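Local coordinates for PfkB family carbohydrate kinase (Listeria grayi DSM 20601, PDB 4GM6), which probably phosphorylates a sugar or sugar acid as a PfkB family kinase, its own substrate not being established, at residues P72-T77 with S145-G150; F101-G106 with M140-S145. One frame throughout, in Å; residues are numbered along the deposited sequence. Where two conformers were deposited one is given.

Contact 1. Residues P72-T77 with S145-G150; sequences PTRIAT and SELLKG
Arg74 reaches from the strand 73-79 to the C-terminal end of the short helix 144-147, where its NH1 donates to two backbone carbonyls, Leu147 O and Lys149 O. The bond from NH1 to Leu147 O is 3.2 Å and nearly straight at the hydrogen (162°). That oxygen lies in the guanidinium plane, whereas the nitrogen stands well above the carbonyl plane, away from the lone pairs. The bond to Lys149 O measures 3.0 Å from NH1 and is more bent (139°); here the nitrogen lies in the carbonyl plane on a lone pair, and the oxygen is tilted out of the guanidinium plane. Glu146 O also comes near NH1, but at too poor an angle to bond, and instead takes a weak bond from Lys149 N. One nitrogen thus serves the last carbonyl of the helix and another just beyond it, and the positive charge may be favoured by partial negative charge at this helix end. A bend at chi3 (50°) in the otherwise extended outer chain turns the guanidinium toward these oxygens.

Lys149 crosses Arg74 at about a right angle, its NZ 3.6 Å from Arg74 NH2; the arginine's share of this like charge is probably offset by the carbonyls it binds, and the lysine is exposed to solvent. Two residues along the strand, on the same side of the sheet, Ala76 CB meets Leu147 CD1 at 4.2 Å. Leu147 also packs on Val28 and Phe101, so this one leucine reaches three adjacent strands. The backbone of Arg74 pairs with Val27 and Thr29 of strand 27-30, anchoring the side chain's base. An arginine bonded to carbonyls at and just past its C-terminal end fastens this short helix across one face of the central sheet, within the alpha/beta fold of PfkB (ribokinase-like) kinases.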
ATOM      1  N   PRO C  72      -7.579  12.862  33.504  1.00 63.90           N
ATOM      2  CA  PRO C  72      -8.746  13.309  32.752  1.00 57.92           C
ATOM      3  C   PRO C  72      -8.465  14.702  32.212  1.00 57.54           C
ATOM      4  O   PRO C  72      -8.064  15.599  32.964  1.00 60.32           O
ATOM      5  CB  PRO C  72      -9.850  13.370  33.817  1.00 66.98           C
ATOM      6  CG  PRO C  72      -9.393  12.437  34.894  1.00 65.15           C
ATOM      7  CD  PRO C  72      -7.901  12.597  34.918  1.00 60.72           C
ATOM      8  N   THR C  73      -8.657  14.883  30.916  1.00 54.65           N
ATOM      9  CA  THR C  73      -8.381  16.160  30.279  0.50 53.38           C
ATOM     10  C   THR C  73      -9.581  16.641  29.469  1.00 61.50           C
ATOM     11  O   THR C  73     -10.472  15.851  29.119  1.00 50.34           O
ATOM     12  CB  THR C  73      -7.152  16.070  29.347  0.50 52.16           C
ATOM     13  OG1 THR C  73      -7.345  15.014  28.396  0.50 42.20           O
ATOM     14  CG2 THR C  73      -5.882  15.807  30.149  0.50 47.18           C
ATOM     15  N   ARG C  74      -9.587  17.935  29.173  1.00 55.57           N
ATOM     16  CA  ARG C  74     -10.632  18.566  28.387  1.00 54.27           C
ATOM     17  C   ARG C  74      -9.994  19.698  27.597  1.00 53.30           C
ATOM     18  O   ARG C  74      -8.950  20.240  27.988  1.00 51.09           O
ATOM     19  CB  ARG C  74     -11.704  19.143  29.303  1.00 56.99           C
ATOM     20  CG  ARG C  74     -11.233  20.376  30.058  1.00 66.77           C
ATOM     21  CD  ARG C  74     -12.265  20.831  31.068  1.00 62.69           C
ATOM     22  NE  ARG C  74     -12.735  19.732  31.912  1.00 72.61           N
ATOM     23  CZ  ARG C  74     -13.291  19.894  33.111  1.00 89.04           C
ATOM     24  NH1 ARG C  74     -13.439  21.107  33.627  1.00 67.74           N
ATOM     25  NH2 ARG C  74     -13.689  18.837  33.805  1.00108.36           N
ATOM     26  N   ILE C  75     -10.620  20.071  26.490  1.00 48.57           N
ATOM     27  CA  ILE C  75     -10.028  21.081  25.630  1.00 49.58           C
ATOM     28  C   ILE C  75     -11.064  22.034  25.072  1.00 52.93           C
ATOM     29  O   ILE C  75     -12.073  21.615  24.484  1.00 44.92           O
ATOM     30  CB  ILE C  75      -9.251  20.450  24.456  1.00 48.43           C
ATOM     31  CG1 ILE C  75      -8.433  21.515  23.713  1.00 50.96           C
ATOM     32  CG2 ILE C  75     -10.199  19.759  23.482  1.00 38.60           C
ATOM     33  CD1 ILE C  75      -7.596  20.969  22.570  1.00 43.64           C
ATOM     34  N   ALA C  76     -10.806  23.320  25.268  1.00 48.67           N
ATOM     35  CA  ALA C  76     -11.603  24.363  24.641  1.00 51.27           C
ATOM     36  C   ALA C  76     -11.091  24.536  23.204  1.00 54.50           C
ATOM     37  O   ALA C  76      -9.961  24.975  22.989  1.00 53.19           O
ATOM     38  CB  ALA C  76     -11.487  25.660  25.428  1.00 50.29           C
ATOM     39  N   THR C  77     -11.908  24.163  22.222  1.00 46.97           N
ATOM     40  CA  THR C  77     -11.496  24.293  20.829  1.00 47.37           C
ATOM     41  C   THR C  77     -12.687  24.487  19.875  1.00 60.99           C
ATOM     42  O   THR C  77     -13.843  24.412  20.292  1.00 47.70           O
ATOM     43  CB  THR C  77     -10.647  23.088  20.385  1.00 44.21           C
ATOM     44  OG1 THR C  77      -9.795  23.482  19.302  1.00 39.56           O
ATOM     45  CG2 THR C  77     -11.549  21.933  19.946  1.00 44.68           C
ATOM     46  N   SER C 145     -16.892  28.987  34.530  1.00 79.39           N
ATOM     47  CA  SER C 145     -17.090  28.224  35.761  1.00 87.96           C
ATOM     48  C   SER C 145     -17.165  26.716  35.480  1.00 84.82           C
ATOM     49  O   SER C 145     -16.742  25.899  36.300  1.00 92.17           O
ATOM     50  CB  SER C 145     -18.334  28.712  36.529  1.00 77.34           C
ATOM     51  OG  SER C 145     -19.425  29.009  35.661  1.00 83.98           O
ATOM     52  N   GLU C 146     -17.698  26.353  34.317  1.00 83.87           N
ATOM     53  CA  GLU C 146     -17.810  24.948  33.947  1.00 82.99           C
ATOM     54  C   GLU C 146     -16.502  24.466  33.330  1.00 76.93           C
ATOM     55  O   GLU C 146     -16.073  23.329  33.546  1.00 77.35           O
ATOM     56  CB  GLU C 146     -18.980  24.734  32.980  1.00 81.22           C
ATOM     57  CG  GLU C 146     -20.317  25.215  33.529  1.00 84.91           C
ATOM     58  CD  GLU C 146     -20.564  24.721  34.941  1.00125.72           C
ATOM     59  OE1 GLU C 146     -21.274  25.412  35.710  1.00128.35           O
ATOM     60  OE2 GLU C 146     -20.033  23.642  35.285  1.00125.66           O
ATOM     61  N   LEU C 147     -15.862  25.351  32.571  1.00 71.67           N
ATOM     62  CA  LEU C 147     -14.630  25.009  31.874  1.00 67.05           C
ATOM     63  C   LEU C 147     -13.486  24.783  32.852  1.00 82.92           C
ATOM     64  O   LEU C 147     -12.585  23.968  32.596  1.00 66.70           O
ATOM     65  CB  LEU C 147     -14.246  26.123  30.894  1.00 63.18           C
ATOM     66  CG  LEU C 147     -12.943  25.894  30.124  1.00 63.57           C
ATOM     67  CD1 LEU C 147     -13.099  24.709  29.186  1.00 59.87           C
ATOM     68  CD2 LEU C 147     -12.538  27.138  29.350  1.00 64.82           C
ATOM     69  N   LEU C 148     -13.519  25.514  33.965  1.00 68.46           N
ATOM     70  CA  LEU C 148     -12.430  25.466  34.940  1.00 78.93           C
ATOM     71  C   LEU C 148     -12.747  24.614  36.180  1.00 71.47           C
ATOM     72  O   LEU C 148     -11.931  24.523  37.108  1.00 76.54           O
ATOM     73  CB  LEU C 148     -12.037  26.890  35.361  1.00 81.84           C
ATOM     74  CG  LEU C 148     -11.578  27.827  34.234  1.00 77.71           C
ATOM     75  CD1 LEU C 148     -11.137  29.170  34.795  1.00 77.42           C
ATOM     76  CD2 LEU C 148     -10.458  27.199  33.411  1.00 65.15           C
ATOM     77  N   LYS C 149     -13.920  23.986  36.190  1.00 73.18           N
ATOM     78  CA  LYS C 149     -14.363  23.198  37.343  1.00 78.73           C
ATOM     79  C   LYS C 149     -13.531  21.927  37.557  1.00 83.22           C
ATOM     80  O   LYS C 149     -13.286  21.158  36.620  1.00 92.17           O
ATOM     81  CB  LYS C 149     -15.846  22.839  37.202  1.00 99.95           C
ATOM     82  CG  LYS C 149     -16.429  22.059  38.379  1.00108.69           C
ATOM     83  CD  LYS C 149     -17.036  20.758  37.870  1.00133.83           C
ATOM     84  CE  LYS C 149     -15.945  19.868  37.285  1.00128.46           C
ATOM     85  NZ  LYS C 149     -16.397  19.082  36.104  1.00 95.31           N
ATOM     86  N   GLY C 150     -13.096  21.710  38.797  1.00 79.23           N
ATOM     87  CA  GLY C 150     -12.315  20.518  39.134  1.00 91.39           C
ATOM     88  C   GLY C 150     -10.988  20.414  38.398  1.00 76.61           C
ATOM     89  O   GLY C 150     -10.496  19.315  38.134  1.00112.21           O
TER

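Contact 2. Residues F101-G106 with M140-S145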
ATOM      1  N   PHE C 101     -16.375  20.718  25.554  1.00 58.72           N
ATOM      2  CA  PHE C 101     -16.103  22.134  25.305  1.00 57.65           C
ATOM      3  C   PHE C 101     -15.594  22.401  23.888  1.00 61.56           C
ATOM      4  O   PHE C 101     -15.047  23.467  23.606  1.00 55.20           O
ATOM      5  CB  PHE C 101     -15.157  22.715  26.375  1.00 59.57           C
ATOM      6  CG  PHE C 101     -15.708  22.635  27.779  1.00 65.39           C
ATOM      7  CD1 PHE C 101     -16.397  23.707  28.334  1.00 66.82           C
ATOM      8  CD2 PHE C 101     -15.551  21.484  28.539  1.00 68.34           C
ATOM      9  CE1 PHE C 101     -16.913  23.631  29.615  1.00 64.95           C
ATOM     10  CE2 PHE C 101     -16.070  21.401  29.820  1.00 69.65           C
ATOM     11  CZ  PHE C 101     -16.749  22.479  30.361  1.00 74.95           C
ATOM     12  N   VAL C 102     -15.776  21.423  23.002  1.00 49.66           N
ATOM     13  CA  VAL C 102     -15.494  21.611  21.593  1.00 49.74           C
ATOM     14  C   VAL C 102     -16.691  22.361  21.025  1.00 58.42           C
ATOM     15  O   VAL C 102     -17.838  21.982  21.266  1.00 57.10           O
ATOM     16  CB  VAL C 102     -15.326  20.261  20.843  1.00 56.59           C
ATOM     17  CG1 VAL C 102     -15.227  20.476  19.334  1.00 44.14           C
ATOM     18  CG2 VAL C 102     -14.099  19.496  21.348  1.00 40.64           C
ATOM     19  N   VAL C 103     -16.430  23.436  20.293  1.00 55.14           N
ATOM     20  CA  VAL C 103     -17.511  24.236  19.715  1.00 58.57           C
ATOM     21  C   VAL C 103     -17.509  24.074  18.194  1.00 59.37           C
ATOM     22  O   VAL C 103     -16.445  24.126  17.561  1.00 47.70           O
ATOM     23  CB  VAL C 103     -17.373  25.726  20.072  1.00 58.71           C
ATOM     24  CG1 VAL C 103     -18.400  26.545  19.307  1.00 68.90           C
ATOM     25  CG2 VAL C 103     -17.530  25.943  21.575  1.00 51.38           C
ATOM     26  N   GLU C 104     -18.689  23.855  17.616  1.00 55.70           N
ATOM     27  CA  GLU C 104     -18.813  23.680  16.163  1.00 55.62           C
ATOM     28  C   GLU C 104     -19.143  25.017  15.502  1.00 54.20           C
ATOM     29  O   GLU C 104     -20.135  25.638  15.838  1.00 50.71           O
ATOM     30  CB  GLU C 104     -19.922  22.681  15.828  1.00 57.72           C
ATOM     31  CG  GLU C 104     -19.783  21.316  16.476  1.00 64.71           C
ATOM     32  CD  GLU C 104     -20.479  20.224  15.676  1.00 57.44           C
ATOM     33  OE1 GLU C 104     -21.676  20.367  15.382  1.00 69.38           O
ATOM     34  OE2 GLU C 104     -19.828  19.218  15.336  1.00 67.38           O
ATOM     35  N   ALA C 105     -18.316  25.462  14.566  1.00 49.14           N
ATOM     36  CA  ALA C 105     -18.601  26.708  13.856  1.00 52.23           C
ATOM     37  C   ALA C 105     -17.629  26.917  12.698  1.00 51.50           C
ATOM     38  O   ALA C 105     -16.607  26.222  12.601  1.00 46.03           O
ATOM     39  CB  ALA C 105     -18.551  27.890  14.811  1.00 54.73           C
ATOM     40  N   GLY C 106     -17.955  27.866  11.819  1.00 45.22           N
ATOM     41  CA  GLY C 106     -17.104  28.171  10.667  1.00 45.68           C
ATOM     42  C   GLY C 106     -17.133  27.121   9.563  1.00 48.66           C
ATOM     43  O   GLY C 106     -18.040  26.287   9.518  1.00 48.96           O
ATOM     44  N   MET C 140     -17.480  34.253  22.275  1.00 81.55           N
ATOM     45  CA  MET C 140     -17.203  33.690  23.596  1.00 82.05           C
ATOM     46  C   MET C 140     -18.236  32.626  23.966  1.00 79.61           C
ATOM     47  O   MET C 140     -19.247  32.923  24.603  1.00 81.95           O
ATOM     48  CB  MET C 140     -17.157  34.792  24.661  1.00 97.99           C
ATOM     49  CG  MET C 140     -16.119  34.533  25.741  1.00129.77           C
ATOM     50  SD  MET C 140     -16.316  32.930  26.553  1.00104.33           S
ATOM     51  CE  MET C 140     -17.613  33.340  27.729  1.00106.14           C
ATOM     52  N   ASP C 141     -17.964  31.382  23.576  1.00 67.90           N
ATOM     53  CA  ASP C 141     -18.939  30.296  23.683  1.00 66.74           C
ATOM     54  C   ASP C 141     -18.627  29.308  24.798  1.00 65.45           C
ATOM     55  O   ASP C 141     -19.105  28.174  24.779  1.00 80.35           O
ATOM     56  CB  ASP C 141     -19.044  29.557  22.347  1.00 63.93           C
ATOM     57  CG  ASP C 141     -19.430  30.476  21.218  1.00 64.82           C
ATOM     58  OD1 ASP C 141     -20.296  31.336  21.443  1.00 71.30           O
ATOM     59  OD2 ASP C 141     -18.869  30.357  20.116  1.00 67.08           O
ATOM     60  N   TRP C 142     -17.838  29.739  25.775  1.00 77.18           N
ATOM     61  CA  TRP C 142     -17.453  28.865  26.877  1.00 69.88           C
ATOM     62  C   TRP C 142     -17.877  29.412  28.238  1.00 81.22           C
ATOM     63  O   TRP C 142     -17.489  30.515  28.626  1.00 76.41           O
ATOM     64  CB  TRP C 142     -15.946  28.639  26.865  1.00 64.07           C
ATOM     65  CG  TRP C 142     -15.480  27.901  25.650  1.00 57.79           C
ATOM     66  CD1 TRP C 142     -15.407  26.554  25.494  1.00 54.96           C
ATOM     67  CD2 TRP C 142     -15.041  28.478  24.413  1.00 59.94           C
ATOM     68  NE1 TRP C 142     -14.938  26.248  24.236  1.00 54.89           N
ATOM     69  CE2 TRP C 142     -14.709  27.414  23.552  1.00 56.13           C
ATOM     70  CE3 TRP C 142     -14.894  29.794  23.954  1.00 64.27           C
ATOM     71  CZ2 TRP C 142     -14.234  27.621  22.252  1.00 59.21           C
ATOM     72  CZ3 TRP C 142     -14.432  30.000  22.668  1.00 65.33           C
ATOM     73  CH2 TRP C 142     -14.105  28.916  21.828  1.00 65.36           C
ATOM     74  N   ASP C 143     -18.670  28.628  28.961  1.00 81.33           N
ATOM     75  CA  ASP C 143     -18.985  28.935  30.344  1.00 76.76           C
ATOM     76  C   ASP C 143     -17.774  28.622  31.221  1.00 76.90           C
ATOM     77  O   ASP C 143     -17.451  27.460  31.451  1.00 80.47           O
ATOM     78  CB  ASP C 143     -20.211  28.142  30.803  1.00 84.17           C
ATOM     79  CG  ASP C 143     -20.695  28.570  32.183  1.00 85.40           C
ATOM     80  OD1 ASP C 143     -20.040  28.186  33.178  1.00 78.35           O
ATOM     81  OD2 ASP C 143     -21.723  29.284  32.274  1.00100.49           O
ATOM     82  N   LEU C 144     -17.109  29.667  31.714  1.00 77.54           N
ATOM     83  CA  LEU C 144     -15.820  29.507  32.398  1.00 79.81           C
ATOM     84  C   LEU C 144     -15.891  28.706  33.699  1.00 78.20           C
ATOM     85  O   LEU C 144     -15.042  27.849  33.946  1.00 75.52           O
ATOM     86  CB  LEU C 144     -15.147  30.866  32.635  1.00 85.76           C
ATOM     87  CG  LEU C 144     -14.622  31.590  31.391  1.00 87.58           C
ATOM     88  CD1 LEU C 144     -13.800  32.812  31.775  1.00101.02           C
ATOM     89  CD2 LEU C 144     -13.803  30.649  30.522  1.00 89.98           C
ATOM     90  N   SER C 145     -16.892  28.987  34.530  1.00 79.39           N
ATOM     91  CA  SER C 145     -17.090  28.224  35.761  1.00 87.96           C
ATOM     92  C   SER C 145     -17.165  26.716  35.480  1.00 84.82           C
ATOM     93  O   SER C 145     -16.742  25.899  36.300  1.00 92.17           O
ATOM     94  CB  SER C 145     -18.334  28.712  36.529  1.00 77.34           C
ATOM     95  OG  SER C 145     -19.425  29.009  35.661  1.00 83.98           O
TER
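The Trp142 indole is held between Val103 CG2 on one face and Ala76 CB, near NE1, on the opposite face, with its nitrogen-bearing edge turned to the backbone of Phe101. Val103 CG2 sits 3.4 Å above the ring plane, offset toward the rim, and is 3.7 Å from both NE1 and CE2 of Trp142. At the edge, NE1 donates to Phe101 O over 2.9 Å with an angle of 159° at the hydrogen; the oxygen lies almost in the indole plane, and the donor is tilted 17° from the carbonyl plane. The bond satisfies the indole N-H and, with a methyl on either face, limits rotation of the ring.

Phe101 CB lies 3.9 Å from Trp142 CD1, which stands at the edge of the Phe101 ring, near its plane. With CG of Trp142 anti to the carbonyl carbon (chi1 -65°), the indole is carried toward the strand. Asp141 crosses Val103 at about a right angle; OD1 of the aspartate is hydrogen-bonded to Ser139 and OD2 weakly to His137. Asp143 is the N-cap of helix 144-147: its OD1 accepts from Ser145 OG on the syn side and from Glu146 N.

Trp142 also touches Val78 of the adjoining strand 73-79 and Met170 of helix 165-180, and so lies between that helix and the edge strand 97-104 of the main sheet within this chain.

From the N terminus the chain runs through strand 73-79, then helix 83-94, to strand 97-104, its parallel neighbour in the main sheet. It next passes through strands 111-115 and 124-128 of the smaller sheet and returns at 140-145, where contact 2 closes a loop of 33 intervening residues. Helix 144-147 follows at once, and residues 145-150 close the longer loop of contact 1, within which contact 2 is nested. The two share Ser145, and their centres are about 11 Å apart. Thr77 O probably bonds to Val103 N at 2.8 Å, joining the strands, and Phe101 packs against Glu146. Together the two contacts tie one connection, ending in a short helix, onto two neighbouring strands.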